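Local atomic coordinates of diguanylate cyclase with PAS/PAC sensor (Marinobacter aquaeolei, PDB entry 3H9W), a protein that probably makes the second messenger cyclic di-GMP from two molecules of GTP, this chain being its N-terminal PAS domain. Residues I9-I19 with P30-E38. Residues are numbered along the deposited sequence; the frame is centred on the assembly and turned at random.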
loop_
_atom_site.group_PDB
_atom_site.type_symbol
_atom_site.label_atom_id
_atom_site.label_comp_id
_atom_site.label_asym_id
_atom_site.label_seq_id
_atom_site.Cartn_x
_atom_site.Cartn_y
_atom_site.Cartn_z
ATOM N N ILE A 9 -11.478 2.923 2.272
ATOM C CA ILE A 9 -12.908 2.834 1.996
ATOM C C ILE A 9 -13.655 2.215 3.172
ATOM O O ILE A 9 -13.255 1.173 3.693
ATOM C CB ILE A 9 -13.189 1.950 0.758
ATOM C CG1 ILE A 9 -12.753 2.667 -0.521
ATOM C CG2 ILE A 9 -14.676 1.595 0.698
ATOM C CD1 ILE A 9 -13.698 3.745 -0.967
ATOM N N ASN A 10 -14.740 2.859 3.584
ATOM C CA ASN A 10 -15.571 2.349 4.672
ATOM C C ASN A 10 -16.417 1.259 4.026
ATOM O O ASN A 10 -17.222 1.536 3.144
ATOM C CB ASN A 10 -16.463 3.472 5.220
ATOM C CG ASN A 10 -17.407 2.996 6.309
ATOM O OD1 ASN A 10 -18.323 2.216 6.056
ATOM N ND2 ASN A 10 -17.182 3.462 7.529
ATOM N N TRP A 11 -16.217 0.018 4.454
ATOM C CA TRP A 11 -16.930 -1.118 3.891
ATOM C C TRP A 11 -18.452 -1.013 3.965
ATOM O O TRP A 11 -19.148 -1.333 3.001
ATOM C CB TRP A 11 -16.465 -2.406 4.572
ATOM C CG TRP A 11 -17.116 -3.644 4.036
ATOM C CD1 TRP A 11 -18.001 -4.458 4.689
ATOM C CD2 TRP A 11 -16.931 -4.216 2.735
ATOM N NE1 TRP A 11 -18.376 -5.500 3.874
ATOM C CE2 TRP A 11 -17.737 -5.374 2.669
ATOM C CE3 TRP A 11 -16.166 -3.861 1.616
ATOM C CZ2 TRP A 11 -17.796 -6.183 1.529
ATOM C CZ3 TRP A 11 -16.225 -4.664 0.482
ATOM C CH2 TRP A 11 -17.037 -5.812 0.447
ATOM N N GLN A 12 -18.966 -0.558 5.101
ATOM C CA GLN A 12 -20.411 -0.443 5.289
ATOM C C GLN A 12 -21.079 0.516 4.308
ATOM O O GLN A 12 -22.077 0.171 3.680
ATOM C CB GLN A 12 -20.717 -0.002 6.722
ATOM C CG GLN A 12 -22.137 -0.307 7.163
ATOM C CD GLN A 12 -22.498 -1.767 6.949
ATOM O OE1 GLN A 12 -21.774 -2.669 7.379
ATOM N NE2 GLN A 12 -23.624 -2.008 6.286
ATOM N N THR A 13 -20.527 1.716 4.175
ATOM C CA THR A 13 -21.090 2.720 3.277
ATOM C C THR A 13 -20.445 2.698 1.893
ATOM O O THR A 13 -20.975 3.277 0.941
ATOM C CB THR A 13 -20.905 4.124 3.856
ATOM O OG1 THR A 13 -19.506 4.418 3.942
ATOM C CG2 THR A 13 -21.512 4.211 5.247
HETATM N N MSE A 14 -19.303 2.023 1.789
HETATM C CA MSE A 14 -18.559 1.936 0.539
HETATM C C MSE A 14 -18.142 3.326 0.076
HETATM O O MSE A 14 -18.044 3.595 -1.121
HETATM C CB MSE A 14 -19.393 1.253 -0.548
HETATM C CG MSE A 14 -19.634 -0.228 -0.305
HETATM SE SE MSE A 14 -17.995 -1.241 -0.065
HETATM C CE MSE A 14 -17.621 -1.646 -1.924
ATOM N N ALA A 15 -17.898 4.212 1.033
ATOM C CA ALA A 15 -17.482 5.568 0.713
ATOM C C ALA A 15 -16.007 5.749 1.057
ATOM O O ALA A 15 -15.478 5.068 1.935
ATOM C CB ALA A 15 -18.323 6.570 1.491
ATOM N N PHE A 16 -15.344 6.661 0.356
ATOM C CA PHE A 16 -13.937 6.934 0.609
ATOM C C PHE A 16 -13.783 7.729 1.897
ATOM O O PHE A 16 -14.400 8.781 2.064
ATOM C CB PHE A 16 -13.327 7.730 -0.547
ATOM C CG PHE A 16 -12.814 6.878 -1.672
ATOM C CD1 PHE A 16 -11.585 6.230 -1.565
ATOM C CD2 PHE A 16 -13.557 6.718 -2.837
ATOM C CE1 PHE A 16 -11.103 5.437 -2.602
ATOM C CE2 PHE A 16 -13.084 5.927 -3.883
ATOM C CZ PHE A 16 -11.857 5.283 -3.766
ATOM N N GLU A 17 -12.967 7.214 2.810
ATOM C CA GLU A 17 -12.704 7.892 4.078
ATOM C C GLU A 17 -11.691 8.989 3.750
ATOM O O GLU A 17 -11.760 10.111 4.260
ATOM C CB GLU A 17 -12.116 6.900 5.082
ATOM C CG GLU A 17 -12.336 7.259 6.538
ATOM C CD GLU A 17 -13.237 6.264 7.249
ATOM O OE1 GLU A 17 -14.417 6.132 6.854
ATOM O OE2 GLU A 17 -12.763 5.604 8.199
ATOM N N TYR A 18 -10.747 8.651 2.880
ATOM C CA TYR A 18 -9.739 9.600 2.447
ATOM C C TYR A 18 -9.025 9.048 1.221
ATOM O O TYR A 18 -9.067 7.847 0.950
ATOM C CB TYR A 18 -8.724 9.877 3.573
ATOM C CG TYR A 18 -7.863 8.697 3.982
ATOM C CD1 TYR A 18 -6.784 8.283 3.197
ATOM C CD2 TYR A 18 -8.141 7.978 5.145
ATOM C CE1 TYR A 18 -6.007 7.179 3.562
ATOM C CE2 TYR A 18 -7.372 6.874 5.517
ATOM C CZ TYR A 18 -6.312 6.479 4.724
ATOM O OH TYR A 18 -5.562 5.379 5.080
ATOM N N ILE A 19 -8.410 9.948 0.467
ATOM C CA ILE A 19 -7.636 9.586 -0.706
ATOM C C ILE A 19 -6.624 10.703 -0.903
ATOM O O ILE A 19 -6.974 11.881 -0.871
ATOM C CB ILE A 19 -8.531 9.395 -1.967
ATOM C CG1 ILE A 19 -7.670 8.892 -3.129
ATOM C CG2 ILE A 19 -9.242 10.690 -2.323
ATOM C CD1 ILE A 19 -8.485 8.377 -4.306
ATOM N N PRO A 30 -11.015 16.561 -9.323
ATOM C CA PRO A 30 -10.736 17.201 -8.034
ATOM C C PRO A 30 -10.639 16.121 -6.959
ATOM O O PRO A 30 -11.422 15.174 -6.960
ATOM C CB PRO A 30 -11.952 18.105 -7.825
ATOM C CG PRO A 30 -12.356 18.455 -9.224
ATOM C CD PRO A 30 -12.220 17.135 -9.950
ATOM N N GLN A 31 -9.676 16.254 -6.058
ATOM C CA GLN A 31 -9.508 15.279 -4.994
ATOM C C GLN A 31 -10.824 15.047 -4.256
ATOM O O GLN A 31 -11.191 13.910 -3.953
ATOM C CB GLN A 31 -8.431 15.752 -4.013
ATOM C CG GLN A 31 -8.316 14.918 -2.744
ATOM C CD GLN A 31 -7.269 15.459 -1.788
ATOM O OE1 GLN A 31 -6.946 16.646 -1.815
ATOM N NE2 GLN A 31 -6.742 14.592 -0.928
ATOM N N GLY A 32 -11.548 16.128 -3.987
ATOM C CA GLY A 32 -12.806 16.003 -3.269
ATOM C C GLY A 32 -13.916 15.281 -4.015
ATOM O O GLY A 32 -14.951 14.964 -3.424
ATOM N N SER A 33 -13.709 15.016 -5.305
ATOM C CA SER A 33 -14.714 14.343 -6.131
ATOM C C SER A 33 -14.759 12.829 -5.919
ATOM O O SER A 33 -15.703 12.162 -6.346
ATOM C CB SER A 33 -14.457 14.619 -7.613
ATOM O OG SER A 33 -13.340 13.869 -8.068
ATOM N N TRP A 34 -13.733 12.284 -5.280
ATOM C CA TRP A 34 -13.697 10.850 -5.022
ATOM C C TRP A 34 -14.509 10.566 -3.768
ATOM O O TRP A 34 -13.968 10.508 -2.667
ATOM C CB TRP A 34 -12.250 10.387 -4.854
ATOM C CG TRP A 34 -11.465 10.488 -6.125
ATOM C CD1 TRP A 34 -10.891 11.611 -6.652
ATOM C CD2 TRP A 34 -11.217 9.433 -7.058
ATOM N NE1 TRP A 34 -10.296 11.317 -7.864
ATOM C CE2 TRP A 34 -10.483 9.986 -8.134
ATOM C CE3 TRP A 34 -11.547 8.071 -7.093
ATOM C CZ2 TRP A 34 -10.065 9.217 -9.233
ATOM C CZ3 TRP A 34 -11.133 7.308 -8.182
ATOM C CH2 TRP A 34 -10.400 7.885 -9.239
ATOM N N LYS A 35 -15.817 10.391 -3.953
ATOM C CA LYS A 35 -16.748 10.150 -2.852
ATOM C C LYS A 35 -16.971 8.688 -2.468
ATOM O O LYS A 35 -17.042 8.365 -1.281
ATOM C CB LYS A 35 -18.099 10.797 -3.181
ATOM C CG LYS A 35 -18.066 12.318 -3.211
ATOM C CD LYS A 35 -17.906 12.880 -1.807
ATOM C CE LYS A 35 -17.919 14.396 -1.810
ATOM N NZ LYS A 35 -17.665 14.945 -0.453
ATOM N N SER A 36 -17.096 7.807 -3.455
ATOM C CA SER A 36 -17.323 6.394 -3.165
ATOM C C SER A 36 -16.764 5.461 -4.229
ATOM O O SER A 36 -16.210 5.894 -5.243
ATOM C CB SER A 36 -18.820 6.105 -3.031
ATOM O OG SER A 36 -19.448 6.129 -4.304
ATOM N N VAL A 37 -16.949 4.168 -3.991
ATOM C CA VAL A 37 -16.487 3.140 -4.906
ATOM C C VAL A 37 -17.083 3.345 -6.290
ATOM O O VAL A 37 -16.467 3.005 -7.306
ATOM C CB VAL A 37 -16.862 1.739 -4.388
ATOM C CG1 VAL A 37 -16.110 1.458 -3.095
ATOM C CG2 VAL A 37 -18.364 1.658 -4.148
ATOM N N GLU A 38 -18.286 3.909 -6.330
ATOM C CA GLU A 38 -18.964 4.163 -7.595
ATOM C C GLU A 38 -18.116 5.078 -8.472
ATOM O O GLU A 38 -18.049 4.905 -9.692
ATOM C CB GLU A 38 -20.334 4.802 -7.327
ATOM C CG GLU A 38 -21.228 4.927 -8.553
ATOM C CD GLU A 38 -22.613 5.461 -8.208
ATOM O OE1 GLU A 38 -22.729 6.657 -7.862
ATOM O OE2 GLU A 38 -23.584 4.679 -8.276
HETATM O O HOH W 1 -16.657 10.071 0.707
#
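A15 and S36 face each other as a single non-hydrogen-bonded antiparallel pair, their CA atoms 4.0 Å apart, with a backbone bond on each flank. V37 N donates to M14 O at 3.1 Å, and F16 N to K35 O at 2.9 Å; a water that donates to both K35 O and F16 O extends this end of the bridge. A serine hydroxyl suits the next task of S36, which N-caps helix 37-42, its OG accepting from E38 N at 3.2 Å.

A third bond comes from a side chain. Q31 holds CG anti to its backbone N (chi1 171°) and runs extended, which carries NE2 to I19 O at 2.7 Å. NE2 approaches in the carbonyl plane, and I19 O in turn lies close to the plane of the Q31 amide.

Apolar groups fill in between. V37, branched at CB, spreads both methyls against selenomethionine M14, whose bent chain folds CE back to 3.6 Å from CG1. I9 CD1 touches the same CG1 and also lies over the centre of the F16 ring, while the ring's edge meets the backbone of K35 and S36. CD1 of I19 sits over one face of the W34 indole, offset toward its rim; I23 and L27 of helix 22-27 also pack on this indole.

The link from helix 22-27 to helix 37-42 is thereby pinned along strand 15-19, outermost within this chain in an antiparallel sheet ordered 2-1-5-4-3, the topology of the PAS fold.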